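Protein CT_858 (Chlamydia trachomatis, PDB 3DPM) is CPAF, a chlamydial protein of the S41 peptidase family that probably acts as a serine-type endopeptidase cutting other proteins. Local coordinates at residues A[495-500]-A[510-515]; A[19-24]-A[369-374]; A[108-113]-A[168-173]; A[87-92]-A[102-107]. One frame throughout, in Å; residues are numbered along the deposited sequence.

Contacts 1 and 2 sit together, centres about 10 Å apart, and both touch the second subunit. They share a neighbourhood through Lys21 and Ala23, which lie against Phe497 and Thr513. Contact 2 is the buried one, a salt bridge and a capped helix start beside apolar packing; contact 1 is partly buried, a backbone-bonded hairpin with a ligand over one face. Contacts 3 and 4 lie on the other side of the chain's centre, within the PDZ range, and meet where Ile103 packs on the backbone at Ile110. Both are partly buried and reach the same antiparallel sheet: contact 4 is a hairpin pairing, whereas in contact 3 a salt bridge and stacked guanidiniums hold a loop.

Contact 1 (A[495-500]-A[510-515]). With LAS (N-acetyl-S-({(2R,3S,4R)-3-hydroxy-2-[(1S)-1-hydroxy-2-methylpropyl]-4-methyl-5-oxopyrrolidin-2-yl}carbonyl)cysteine), chain C.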
loop_
_atom_site.group_PDB
_atom_site.type_symbol
_atom_site.label_atom_id
_atom_site.label_comp_id
_atom_site.label_asym_id
_atom_site.label_seq_id
_atom_site.Cartn_x
_atom_site.Cartn_y
_atom_site.Cartn_z
ATOM N N PHE A 495 2.253 -17.537 3.874
ATOM C CA PHE A 495 2.073 -16.276 3.171
ATOM C C PHE A 495 2.624 -15.126 4.003
ATOM O O PHE A 495 2.758 -15.238 5.220
ATOM C CB PHE A 495 0.602 -16.057 2.764
ATOM C CG PHE A 495 -0.343 -15.796 3.905
ATOM C CD1 PHE A 495 -0.307 -14.593 4.601
ATOM C CD2 PHE A 495 -1.327 -16.732 4.233
ATOM C CE1 PHE A 495 -1.240 -14.318 5.605
ATOM C CE2 PHE A 495 -2.264 -16.469 5.233
ATOM C CZ PHE A 495 -2.223 -15.259 5.919
ATOM N N VAL A 496 2.958 -14.025 3.341
ATOM C CA VAL A 496 3.551 -12.896 4.026
ATOM C C VAL A 496 2.777 -11.591 3.968
ATOM O O VAL A 496 2.000 -11.331 3.039
ATOM C CB VAL A 496 4.992 -12.630 3.489
ATOM C CG1 VAL A 496 5.427 -13.762 2.584
ATOM C CG2 VAL A 496 5.057 -11.308 2.743
ATOM N N PHE A 497 2.991 -10.774 4.990
ATOM C CA PHE A 497 2.375 -9.461 5.050
ATOM C C PHE A 497 3.488 -8.483 5.431
ATOM O O PHE A 497 4.506 -8.864 6.015
ATOM C CB PHE A 497 1.210 -9.436 6.047
ATOM C CG PHE A 497 1.588 -9.837 7.425
ATOM C CD1 PHE A 497 2.099 -8.903 8.317
ATOM C CD2 PHE A 497 1.474 -11.159 7.823
ATOM C CE1 PHE A 497 2.497 -9.285 9.595
ATOM C CE2 PHE A 497 1.866 -11.554 9.091
ATOM C CZ PHE A 497 2.379 -10.618 9.980
ATOM N N ASN A 498 3.301 -7.229 5.067
ATOM C CA ASN A 498 4.304 -6.228 5.325
ATOM C C ASN A 498 3.781 -5.131 6.210
ATOM O O ASN A 498 2.679 -4.635 6.011
ATOM C CB ASN A 498 4.792 -5.667 3.999
ATOM C CG ASN A 498 5.452 -6.724 3.143
ATOM O OD1 ASN A 498 6.494 -7.264 3.509
ATOM N ND2 ASN A 498 4.843 -7.040 2.010
ATOM N N VAL A 499 4.591 -4.752 7.189
ATOM C CA VAL A 499 4.206 -3.712 8.116
ATOM C C VAL A 499 5.132 -2.512 7.957
ATOM O O VAL A 499 6.334 -2.671 7.762
ATOM C CB VAL A 499 4.267 -4.242 9.586
ATOM C CG1 VAL A 499 3.817 -3.176 10.550
ATOM C CG2 VAL A 499 3.385 -5.469 9.733
ATOM N N GLN A 500 4.549 -1.317 8.005
ATOM C CA GLN A 500 5.297 -0.062 7.919
ATOM C C GLN A 500 4.789 0.835 9.045
ATOM O O GLN A 500 3.617 0.767 9.424
ATOM C CB GLN A 500 5.052 0.676 6.588
ATOM C CG GLN A 500 5.352 -0.109 5.325
ATOM C CD GLN A 500 4.173 -0.961 4.861
ATOM O OE1 GLN A 500 4.343 -1.877 4.055
ATOM N NE2 GLN A 500 2.970 -0.653 5.356
ATOM N N CYS A 510 8.829 -4.262 7.412
ATOM C CA CYS A 510 9.098 -5.461 8.172
ATOM C C CYS A 510 8.109 -6.490 7.647
ATOM O O CYS A 510 6.907 -6.313 7.764
ATOM C CB CYS A 510 8.874 -5.236 9.664
ATOM S SG CYS A 510 9.278 -6.698 10.643
ATOM N N SER A 511 8.612 -7.555 7.041
ATOM C CA SER A 511 7.728 -8.586 6.522
ATOM C C SER A 511 7.713 -9.748 7.503
ATOM O O SER A 511 8.747 -10.101 8.074
ATOM C CB SER A 511 8.209 -9.070 5.149
ATOM O OG SER A 511 9.366 -9.872 5.279
ATOM N N LEU A 512 6.535 -10.325 7.703
ATOM C CA LEU A 512 6.370 -11.447 8.621
ATOM C C LEU A 512 5.540 -12.534 7.951
ATOM O O LEU A 512 4.852 -12.277 6.974
ATOM C CB LEU A 512 5.660 -10.993 9.893
ATOM C CG LEU A 512 6.195 -9.769 10.635
ATOM C CD1 LEU A 512 5.296 -9.490 11.826
ATOM C CD2 LEU A 512 7.629 -10.001 11.086
ATOM N N THR A 513 5.609 -13.747 8.489
ATOM C CA THR A 513 4.864 -14.877 7.951
ATOM C C THR A 513 3.563 -15.007 8.736
ATOM O O THR A 513 3.574 -15.128 9.958
ATOM C CB THR A 513 5.687 -16.157 8.090
ATOM O OG1 THR A 513 6.978 -15.941 7.507
ATOM C CG2 THR A 513 5.008 -17.314 7.396
ATOM N N GLY A 514 2.438 -14.963 8.033
ATOM C CA GLY A 514 1.157 -15.058 8.706
ATOM C C GLY A 514 0.515 -16.429 8.652
ATOM O O GLY A 514 -0.628 -16.587 9.091
ATOM N N SER A 515 1.227 -17.419 8.116
ATOM C CA SER A 515 0.675 -18.762 8.037
ATOM C C SER A 515 1.735 -19.856 8.080
ATOM O O SER A 515 2.915 -19.612 7.824
ATOM C CB SER A 515 -0.174 -18.918 6.763
ATOM O OG SER A 515 0.580 -19.422 5.673
HETATM C C18 LAS C . 5.804 -16.983 -2.401
HETATM O O19 LAS C . 5.978 -16.947 -3.632
HETATM C C9 LAS C . 4.963 -15.890 -1.737
HETATM C C10 LAS C . 3.890 -16.505 -0.819
HETATM C C11 LAS C . 2.747 -17.310 -1.432
HETATM C C16 LAS C . 3.009 -17.639 -2.898
HETATM C C12 LAS C . 2.643 -18.594 -0.607
HETATM O O17 LAS C . 3.278 -15.423 -0.125
HETATM N N8 LAS C . 4.472 -14.917 -2.771
HETATM C C6 LAS C . 4.730 -13.688 -2.305
HETATM O O7 LAS C . 4.401 -12.645 -2.863
HETATM C C5 LAS C . 5.404 -13.720 -0.924
HETATM C C20 LAS C . 6.508 -12.657 -0.874
HETATM C C3 LAS C . 6.015 -15.122 -0.912
HETATM O O2 LAS C . 7.205 -15.008 -1.704
#
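Phe495 and Phe497 both hold CG between the backbone N and the carbonyl carbon (chi1 70° and 57°), and this swings their rings across to the strand of 510-515. The Phe497 ring settles against Leu512: its CZ is 3.3 Å from Leu512 CB, Leu512 O stands over one ring face, and Gly514 CA comes in at the edge, near the ring plane. Phe495 lies over the backbone instead, with Gly514 C above one face and its CD2 3.5 Å from Ser515 CB. The two strands, 496-499 and 507-518, run antiparallel as a beta hairpin. Phe497 with Leu512 and Val499 with Cys510 are the hydrogen-bonded pairs, and Phe497 N gives to Leu512 O at 3.1 Å while Leu512 N returns the bond to Phe497 O at 3.0 Å. Past the last regular pair, Gly514 N still reaches Phe495 O (2.8 Å), and Phe495 N donates to Ser515 OG, which His366 also engages. On the face carrying Val496, Asn498, Ser511 and Thr513, Val496 CG1 touches C5 in the lactam ring of bound LAS at 3.5 Å, so this end of the hairpin forms part of the ligand's surroundings. Ser511 OG bonds to His73 O and Thr513 OG1 to Asp71. On the other face, Val499, Cys510 and Leu512 pack on helix 2-20. At the hairpin's open end Phe495 and Ser515 touch Met368 of strand 361-368.

Contact 2 (A[19-24]-A[369-374])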
loop_
_atom_site.group_PDB
_atom_site.type_symbol
_atom_site.label_atom_id
_atom_site.label_comp_id
_atom_site.label_asym_id
_atom_site.label_seq_id
_atom_site.Cartn_x
_atom_site.Cartn_y
_atom_site.Cartn_z
ATOM N N GLN A 19 4.330 -11.133 18.462
ATOM C CA GLN A 19 3.413 -11.721 19.438
ATOM C C GLN A 19 1.975 -11.626 18.958
ATOM O O GLN A 19 1.076 -12.184 19.583
ATOM C CB GLN A 19 3.521 -10.992 20.783
ATOM C CG GLN A 19 4.932 -10.897 21.313
ATOM C CD GLN A 19 5.107 -11.608 22.634
ATOM O OE1 GLN A 19 4.884 -11.032 23.695
ATOM N NE2 GLN A 19 5.496 -12.879 22.577
ATOM N N VAL A 20 1.765 -10.927 17.845
ATOM C CA VAL A 20 0.425 -10.719 17.303
ATOM C C VAL A 20 0.090 -11.366 15.955
ATOM O O VAL A 20 -0.986 -11.950 15.800
ATOM C CB VAL A 20 0.128 -9.205 17.163
ATOM C CG1 VAL A 20 -1.265 -8.989 16.563
ATOM C CG2 VAL A 20 0.230 -8.530 18.512
ATOM N N LYS A 21 0.988 -11.254 14.979
ATOM C CA LYS A 21 0.712 -11.794 13.645
ATOM C C LYS A 21 1.781 -12.702 13.036
ATOM O O LYS A 21 1.833 -12.881 11.815
ATOM C CB LYS A 21 0.430 -10.638 12.686
ATOM C CG LYS A 21 -1.036 -10.412 12.354
ATOM C CD LYS A 21 -1.488 -11.306 11.210
ATOM C CE LYS A 21 -2.917 -10.980 10.787
ATOM N NZ LYS A 21 -3.069 -9.571 10.309
ATOM N N TYR A 22 2.626 -13.286 13.873
ATOM C CA TYR A 22 3.661 -14.167 13.369
ATOM C C TYR A 22 3.240 -15.616 13.588
ATOM O O TYR A 22 3.447 -16.182 14.659
ATOM C CB TYR A 22 4.980 -13.871 14.074
ATOM C CG TYR A 22 6.130 -14.573 13.417
ATOM C CD1 TYR A 22 6.449 -14.317 12.080
ATOM C CD2 TYR A 22 6.846 -15.549 14.091
ATOM C CE1 TYR A 22 7.446 -15.030 11.434
ATOM C CE2 TYR A 22 7.841 -16.264 13.454
ATOM C CZ TYR A 22 8.132 -16.002 12.124
ATOM O OH TYR A 22 9.091 -16.743 11.478
ATOM N N ALA A 23 2.643 -16.210 12.558
ATOM C CA ALA A 23 2.131 -17.581 12.614
ATOM C C ALA A 23 3.115 -18.692 12.992
ATOM O O ALA A 23 2.757 -19.641 13.697
ATOM C CB ALA A 23 1.451 -17.931 11.285
ATOM N N PRO A 24 4.359 -18.609 12.519
ATOM C CA PRO A 24 5.206 -19.723 12.941
ATOM C C PRO A 24 5.939 -19.562 14.277
ATOM O O PRO A 24 6.902 -20.274 14.529
ATOM C CB PRO A 24 6.149 -19.902 11.751
ATOM C CG PRO A 24 6.296 -18.523 11.225
ATOM C CD PRO A 24 4.927 -17.903 11.355
ATOM N N ILE A 369 -3.020 -17.238 11.464
ATOM C CA ILE A 369 -3.230 -16.426 12.654
ATOM C C ILE A 369 -4.281 -15.434 12.171
ATOM O O ILE A 369 -4.087 -14.774 11.150
ATOM C CB ILE A 369 -1.974 -15.648 13.086
ATOM C CG1 ILE A 369 -1.003 -16.563 13.828
ATOM C CG2 ILE A 369 -2.376 -14.549 14.067
ATOM C CD1 ILE A 369 -0.981 -18.003 13.329
ATOM N N LEU A 370 -5.390 -15.321 12.889
ATOM C CA LEU A 370 -6.449 -14.425 12.451
ATOM C C LEU A 370 -6.704 -13.179 13.294
ATOM O O LEU A 370 -6.615 -13.218 14.518
ATOM C CB LEU A 370 -7.758 -15.221 12.323
ATOM C CG LEU A 370 -7.713 -16.505 11.472
ATOM C CD1 LEU A 370 -9.032 -17.233 11.588
ATOM C CD2 LEU A 370 -7.428 -16.177 10.022
ATOM N N THR A 371 -7.015 -12.074 12.609
ATOM C CA THR A 371 -7.370 -10.783 13.215
ATOM C C THR A 371 -8.590 -10.390 12.375
ATOM O O THR A 371 -8.846 -11.019 11.348
ATOM C CB THR A 371 -6.247 -9.708 13.050
ATOM O OG1 THR A 371 -6.056 -9.409 11.658
ATOM C CG2 THR A 371 -4.926 -10.208 13.635
ATOM N N GLN A 372 -9.352 -9.376 12.774
ATOM C CA GLN A 372 -10.522 -9.022 11.967
ATOM C C GLN A 372 -10.170 -8.563 10.546
ATOM O O GLN A 372 -11.039 -8.457 9.685
ATOM C CB GLN A 372 -11.417 -7.993 12.687
ATOM C CG GLN A 372 -10.706 -7.008 13.562
ATOM C CD GLN A 372 -10.306 -7.575 14.916
ATOM O OE1 GLN A 372 -11.153 -7.914 15.742
ATOM N NE2 GLN A 372 -9.004 -7.663 15.152
ATOM N N ASP A 373 -8.889 -8.314 10.304
ATOM C CA ASP A 373 -8.416 -7.926 8.978
ATOM C C ASP A 373 -8.751 -9.115 8.062
ATOM O O ASP A 373 -9.354 -8.952 7.003
ATOM C CB ASP A 373 -6.899 -7.677 9.041
ATOM C CG ASP A 373 -6.273 -7.355 7.683
ATOM O OD1 ASP A 373 -5.111 -6.884 7.676
ATOM O OD2 ASP A 373 -6.911 -7.574 6.627
ATOM N N GLU A 374 -8.380 -10.313 8.502
ATOM C CA GLU A 374 -8.637 -11.536 7.751
ATOM C C GLU A 374 -10.119 -11.865 7.705
ATOM O O GLU A 374 -10.608 -12.404 6.714
ATOM C CB GLU A 374 -7.886 -12.721 8.357
ATOM C CG GLU A 374 -6.387 -12.656 8.178
ATOM C CD GLU A 374 -5.771 -11.530 8.961
ATOM O OE1 GLU A 374 -4.693 -11.043 8.551
ATOM O OE2 GLU A 374 -6.359 -11.135 9.994
#
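Lys21 and Thr371 point at each other tip to tip, with Glu374 reaching in from the opposite direction to the lysine. The lysine chain bends at chi2 and chi4 (-85° and 61°), and the second bend turns the ammonium toward the start of helix 372-384. There NZ makes a weak hydrogen bond to Thr371 OG1 at 3.3 Å and a salt bridge to the carboxylate of Glu374, although the exact place of OE1 is doubtful. Asp373 OD1 lies 4.3 Å from Lys21 NZ, beyond salt-bridge distance, though it may add to the negative field around the ammonium. Thr371 and Glu374 form a capping box: Thr371 is the N-cap, and its N donates to Glu374 OE2 at 2.9 Å, meeting it from above the carboxylate plane; Asp373 N also donates weakly to Thr371 OG1. Lys21 thus ties the residues just after helix 2-20 to the first turn of another helix, and it also makes a cation-pi contact with Phe497. Behind the polar group, Ile369 turns toward 19-24. Its CG2 sits 3.4 Å from Val20 O, while CG1 lies 3.5 Å from Ala23 CA. Just before the helix, Leu370 O accepts from Arg504 NE of the second subunit, and Lys21 packs on Pro502 of that subunit.

Contact 3 (A[108-113]-A[168-173]); sequences SEIRVG and LKIRRP
Ile110 and Ile170 lie across from each other, CA atoms 7.8 Å apart: 108-113 is an irregular loop, and 168-173 is the end of strand 165-171 running out into Pro173. Both lie in the PDZ range, where this loop joins strands 98-103 and 115-119 of an antiparallel sheet. A water spans the two backbones, donating to Gly113 O at 3.0 Å and to Arg171 O at 2.8 Å. Inside, Ile110 CG1 meets Ile170 CG2 at 4.1 Å, next to Phe100 of strand 98-103. Further out, Arg172 carries the contact. Its chain bends at chi2 (-66°), which brings the guanidinium over the loop, and Glu109 O lies at its edge; NH1 donates to that carbonyl in a bond modelled very short, and NH2 adds a weak one. The Glu109 side chain crosses the arginine at about a right angle and closes a salt bridge from OE1 to Arg172 NH2 at 3.0 Å. Asp114 also forms a salt bridge with Arg172 NH1, and together with Glu109 it probably eases the stacking of two like charges, the Arg111 guanidinium lying flat on that of Arg172. The two planes are only 5° apart, their centres 3.9 Å from each other, and Arg111 NH2 sits 3.3 Å from Arg172 NE.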
loop_
_atom_site.group_PDB
_atom_site.type_symbol
_atom_site.label_atom_id
_atom_site.label_comp_id
_atom_site.label_asym_id
_atom_site.label_seq_id
_atom_site.Cartn_x
_atom_site.Cartn_y
_atom_site.Cartn_z
ATOM N N SER A 108 39.986 -9.941 -15.734
ATOM C CA SER A 108 40.861 -9.691 -14.600
ATOM C C SER A 108 41.652 -10.956 -14.279
ATOM O O SER A 108 41.573 -11.946 -15.011
ATOM C CB SER A 108 40.031 -9.267 -13.385
ATOM O OG SER A 108 40.868 -8.907 -12.295
ATOM N N GLU A 109 42.425 -10.922 -13.196
ATOM C CA GLU A 109 43.204 -12.085 -12.803
ATOM C C GLU A 109 42.302 -13.291 -12.562
ATOM O O GLU A 109 42.743 -14.428 -12.674
ATOM C CB GLU A 109 44.007 -11.807 -11.526
ATOM C CG GLU A 109 45.447 -11.362 -11.747
ATOM C CD GLU A 109 46.393 -11.879 -10.663
ATOM O OE1 GLU A 109 46.661 -13.102 -10.636
ATOM O OE2 GLU A 109 46.863 -11.066 -9.836
ATOM N N ILE A 110 41.038 -13.048 -12.230
ATOM C CA ILE A 110 40.107 -14.141 -11.967
ATOM C C ILE A 110 39.417 -14.656 -13.226
ATOM O O ILE A 110 38.942 -13.884 -14.054
ATOM C CB ILE A 110 39.008 -13.730 -10.945
ATOM C CG1 ILE A 110 39.604 -13.548 -9.546
ATOM C CG2 ILE A 110 37.951 -14.822 -10.848
ATOM C CD1 ILE A 110 40.581 -12.426 -9.427
ATOM N N ARG A 111 39.371 -15.976 -13.362
ATOM C CA ARG A 111 38.720 -16.611 -14.500
ATOM C C ARG A 111 37.683 -17.590 -13.974
ATOM O O ARG A 111 37.740 -18.010 -12.819
ATOM C CB ARG A 111 39.715 -17.407 -15.345
ATOM C CG ARG A 111 41.005 -16.714 -15.684
ATOM C CD ARG A 111 41.963 -17.767 -16.208
ATOM N NE ARG A 111 43.345 -17.544 -15.791
ATOM C CZ ARG A 111 44.186 -18.522 -15.462
ATOM N NH1 ARG A 111 43.777 -19.789 -15.496
ATOM N NH2 ARG A 111 45.437 -18.240 -15.114
ATOM N N VAL A 112 36.743 -17.955 -14.838
ATOM C CA VAL A 112 35.716 -18.910 -14.484
ATOM C C VAL A 112 36.451 -20.219 -14.249
ATOM O O VAL A 112 37.372 -20.556 -14.990
ATOM C CB VAL A 112 34.711 -19.098 -15.642
ATOM C CG1 VAL A 112 33.847 -20.311 -15.381
ATOM C CG2 VAL A 112 33.837 -17.851 -15.790
ATOM N N GLY A 113 36.059 -20.953 -13.217
ATOM C CA GLY A 113 36.723 -22.207 -12.943
ATOM C C GLY A 113 37.686 -22.071 -11.786
ATOM O O GLY A 113 37.946 -23.038 -11.076
ATOM N N LEU A 168 41.202 -11.255 -2.595
ATOM C CA LEU A 168 40.586 -12.545 -2.854
ATOM C C LEU A 168 41.738 -13.508 -3.183
ATOM O O LEU A 168 42.537 -13.242 -4.085
ATOM C CB LEU A 168 39.623 -12.471 -4.048
ATOM C CG LEU A 168 38.409 -11.537 -3.938
ATOM C CD1 LEU A 168 37.642 -11.543 -5.257
ATOM C CD2 LEU A 168 37.517 -11.966 -2.777
ATOM N N LYS A 169 41.855 -14.600 -2.434
ATOM C CA LYS A 169 42.896 -15.571 -2.734
ATOM C C LYS A 169 42.237 -16.682 -3.538
ATOM O O LYS A 169 41.261 -17.280 -3.089
ATOM C CB LYS A 169 43.504 -16.167 -1.462
ATOM C CG LYS A 169 44.654 -17.114 -1.756
ATOM C CD LYS A 169 45.067 -17.938 -0.550
ATOM C CE LYS A 169 45.815 -17.109 0.474
ATOM N NZ LYS A 169 47.026 -16.515 -0.153
ATOM N N ILE A 170 42.756 -16.949 -4.729
ATOM C CA ILE A 170 42.195 -17.994 -5.572
ATOM C C ILE A 170 43.247 -19.015 -5.990
ATOM O O ILE A 170 44.441 -18.825 -5.778
ATOM C CB ILE A 170 41.537 -17.400 -6.861
ATOM C CG1 ILE A 170 42.541 -17.357 -8.021
ATOM C CG2 ILE A 170 41.031 -15.989 -6.577
ATOM C CD1 ILE A 170 43.644 -16.370 -7.844
ATOM N N ARG A 171 42.781 -20.106 -6.581
ATOM C CA ARG A 171 43.659 -21.156 -7.061
ATOM C C ARG A 171 43.297 -21.453 -8.512
ATOM O O ARG A 171 42.133 -21.682 -8.842
ATOM C CB ARG A 171 43.506 -22.416 -6.201
ATOM C CG ARG A 171 44.361 -23.599 -6.647
ATOM C CD ARG A 171 44.715 -24.522 -5.477
ATOM N NE ARG A 171 43.541 -25.136 -4.857
ATOM C CZ ARG A 171 43.510 -25.632 -3.616
ATOM N NH1 ARG A 171 44.597 -25.586 -2.845
ATOM N NH2 ARG A 171 42.389 -26.177 -3.140
ATOM N N ARG A 172 44.307 -21.411 -9.375
ATOM C CA ARG A 172 44.145 -21.699 -10.794
ATOM C C ARG A 172 43.923 -23.197 -10.929
ATOM O O ARG A 172 44.337 -23.973 -10.065
ATOM C CB ARG A 172 45.412 -21.354 -11.562
ATOM C CG ARG A 172 45.955 -19.984 -11.314
ATOM C CD ARG A 172 45.007 -18.949 -11.818
ATOM N NE ARG A 172 45.655 -17.648 -11.871
ATOM C CZ ARG A 172 45.039 -16.535 -12.245
ATOM N NH1 ARG A 172 43.753 -16.582 -12.601
ATOM N NH2 ARG A 172 45.705 -15.381 -12.251
ATOM N N PRO A 173 43.285 -23.627 -12.024
ATOM C CA PRO A 173 43.055 -25.062 -12.191
ATOM C C PRO A 173 44.350 -25.867 -12.209
ATOM O O PRO A 173 44.371 -27.018 -11.778
ATOM C CB PRO A 173 42.281 -25.138 -13.509
ATOM C CG PRO A 173 42.726 -23.902 -14.248
ATOM C CD PRO A 173 42.726 -22.870 -13.156
HETATM O O HOH W 1 40.557 -23.781 -9.842
#

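Contact 4 (A[87-92]-A[102-107])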
loop_
_atom_site.group_PDB
_atom_site.type_symbol
_atom_site.label_atom_id
_atom_site.label_comp_id
_atom_site.label_asym_id
_atom_site.label_seq_id
_atom_site.Cartn_x
_atom_site.Cartn_y
_atom_site.Cartn_z
ATOM N N PRO A 87 31.788 -7.665 -8.691
ATOM C CA PRO A 87 31.336 -8.345 -9.913
ATOM C C PRO A 87 31.672 -9.828 -10.083
ATOM O O PRO A 87 32.228 -10.220 -11.105
ATOM C CB PRO A 87 31.963 -7.496 -11.010
ATOM C CG PRO A 87 33.287 -7.128 -10.391
ATOM C CD PRO A 87 32.885 -6.723 -8.993
ATOM N N TYR A 88 31.319 -10.654 -9.106
ATOM C CA TYR A 88 31.614 -12.079 -9.196
ATOM C C TYR A 88 30.452 -12.923 -8.692
ATOM O O TYR A 88 29.656 -12.469 -7.869
ATOM C CB TYR A 88 32.875 -12.409 -8.386
ATOM C CG TYR A 88 34.066 -11.553 -8.754
ATOM C CD1 TYR A 88 34.527 -10.554 -7.901
ATOM C CD2 TYR A 88 34.698 -11.709 -9.983
ATOM C CE1 TYR A 88 35.591 -9.727 -8.268
ATOM C CE2 TYR A 88 35.753 -10.892 -10.361
ATOM C CZ TYR A 88 36.197 -9.902 -9.503
ATOM O OH TYR A 88 37.239 -9.083 -9.894
ATOM N N THR A 89 30.345 -14.143 -9.213
ATOM C CA THR A 89 29.310 -15.075 -8.794
ATOM C C THR A 89 30.037 -16.377 -8.491
ATOM O O THR A 89 30.899 -16.812 -9.255
ATOM C CB THR A 89 28.263 -15.343 -9.896
ATOM O OG1 THR A 89 27.752 -14.104 -10.397
ATOM C CG2 THR A 89 27.106 -16.156 -9.333
ATOM N N VAL A 90 29.686 -16.999 -7.378
ATOM C CA VAL A 90 30.335 -18.232 -6.967
ATOM C C VAL A 90 29.328 -19.344 -6.698
ATOM O O VAL A 90 28.184 -19.075 -6.328
ATOM C CB VAL A 90 31.162 -17.987 -5.685
ATOM C CG1 VAL A 90 31.732 -19.285 -5.170
ATOM C CG2 VAL A 90 32.280 -16.998 -5.982
ATOM N N GLN A 91 29.754 -20.589 -6.899
ATOM C CA GLN A 91 28.889 -21.734 -6.636
ATOM C C GLN A 91 29.646 -22.767 -5.800
ATOM O O GLN A 91 30.796 -23.099 -6.091
ATOM C CB GLN A 91 28.398 -22.357 -7.946
ATOM C CG GLN A 91 27.233 -23.318 -7.759
ATOM C CD GLN A 91 26.744 -23.938 -9.068
ATOM O OE1 GLN A 91 25.769 -24.700 -9.085
ATOM N NE2 GLN A 91 27.419 -23.617 -10.168
ATOM N N LYS A 92 28.998 -23.262 -4.752
ATOM C CA LYS A 92 29.610 -24.234 -3.865
ATOM C C LYS A 92 29.282 -25.659 -4.282
ATOM O O LYS A 92 28.124 -25.988 -4.528
ATOM C CB LYS A 92 29.128 -24.027 -2.424
ATOM C CG LYS A 92 29.966 -24.799 -1.401
ATOM C CD LYS A 92 29.249 -25.030 -0.071
ATOM C CE LYS A 92 30.111 -25.921 0.829
ATOM N NZ LYS A 92 29.369 -26.657 1.909
ATOM N N ASP A 102 30.848 -17.085 -12.804
ATOM C CA ASP A 102 30.515 -15.912 -13.584
ATOM C C ASP A 102 31.314 -14.709 -13.127
ATOM O O ASP A 102 31.491 -14.486 -11.933
ATOM C CB ASP A 102 29.022 -15.627 -13.496
ATOM C CG ASP A 102 28.490 -14.991 -14.752
ATOM O OD1 ASP A 102 28.755 -13.792 -14.973
ATOM O OD2 ASP A 102 27.824 -15.698 -15.535
ATOM N N ILE A 103 31.799 -13.939 -14.092
ATOM C CA ILE A 103 32.589 -12.753 -13.809
ATOM C C ILE A 103 32.043 -11.594 -14.627
ATOM O O ILE A 103 32.254 -11.523 -15.835
ATOM C CB ILE A 103 34.064 -13.005 -14.162
ATOM C CG1 ILE A 103 34.621 -14.098 -13.247
ATOM C CG2 ILE A 103 34.869 -11.728 -14.034
ATOM C CD1 ILE A 103 35.974 -14.621 -13.660
ATOM N N MET A 104 31.337 -10.688 -13.964
ATOM C CA MET A 104 30.744 -9.542 -14.642
ATOM C C MET A 104 31.722 -8.383 -14.867
ATOM O O MET A 104 31.328 -7.221 -14.833
ATOM C CB MET A 104 29.525 -9.045 -13.852
ATOM C CG MET A 104 28.377 -10.059 -13.711
ATOM S SD MET A 104 28.684 -11.437 -12.557
ATOM C CE MET A 104 28.158 -10.702 -10.984
ATOM N N THR A 105 32.990 -8.696 -15.109
ATOM C CA THR A 105 33.997 -7.662 -15.325
ATOM C C THR A 105 35.011 -8.080 -16.385
ATOM O O THR A 105 34.962 -9.200 -16.890
ATOM C CB THR A 105 34.748 -7.348 -14.013
ATOM O OG1 THR A 105 35.769 -6.373 -14.258
ATOM C CG2 THR A 105 35.387 -8.609 -13.453
ATOM N N PHE A 106 35.923 -7.170 -16.715
ATOM C CA PHE A 106 36.970 -7.420 -17.705
ATOM C C PHE A 106 37.820 -8.628 -17.329
ATOM O O PHE A 106 37.791 -9.086 -16.184
ATOM C CB PHE A 106 37.875 -6.192 -17.831
ATOM C CG PHE A 106 38.262 -5.584 -16.506
ATOM C CD1 PHE A 106 38.910 -6.347 -15.532
ATOM C CD2 PHE A 106 37.950 -4.255 -16.220
ATOM C CE1 PHE A 106 39.239 -5.795 -14.291
ATOM C CE2 PHE A 106 38.274 -3.693 -14.981
ATOM C CZ PHE A 106 38.920 -4.466 -14.014
ATOM N N SER A 107 38.583 -9.134 -18.296
ATOM C CA SER A 107 39.446 -10.295 -18.074
ATOM C C SER A 107 40.465 -10.030 -16.968
ATOM O O SER A 107 41.663 -9.906 -17.231
ATOM C CB SER A 107 40.180 -10.666 -19.371
ATOM O OG SER A 107 39.273 -11.039 -20.393
#
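A beta hairpin of the PDZ-range sheet brings Pro87, Tyr88 and Thr89 of strand 83-92 against the end of strand 98-103 and the turn that follows it. The touching pieces run 174° apart. Thr89 and Asp102 are a hydrogen-bonded pair, Thr89 N donating to Asp102 O at 3.0 Å from a position tilted out of the carbonyl plane; Tyr88 and Ile103 form the non-hydrogen-bonded one. One step on, Met104 N reaches Pro87 O, also 3.0 Å, but well above the carbonyl plane, where regular pairing has already given way to the turn. The Tyr88 side chain crosses those of Ile103 and Thr105 obliquely: CE2 is 3.9 Å from Ile103 CG2 and equally 3.9 Å from Thr105 CG2. That methyl lies between the backbone N and carbonyl carbon of Thr105, which directs it at the tyrosine and at Pro87 CG. On the face of Thr89 and Asp102 the CB atoms of these two residues meet at 3.7 Å. Met104 folds back at chi2 and chi3 (73° and 86°), laying its terminal CE 3.5 Å from Thr89 OG1 and close to Tyr88 N. Alongside, Pro87 and Tyr88 rest on Arg185 and Val182 of strand 177-187. Such strand pairing within the antiparallel sheet of this region is consistent with the small beta-rich fold of PDZ domains.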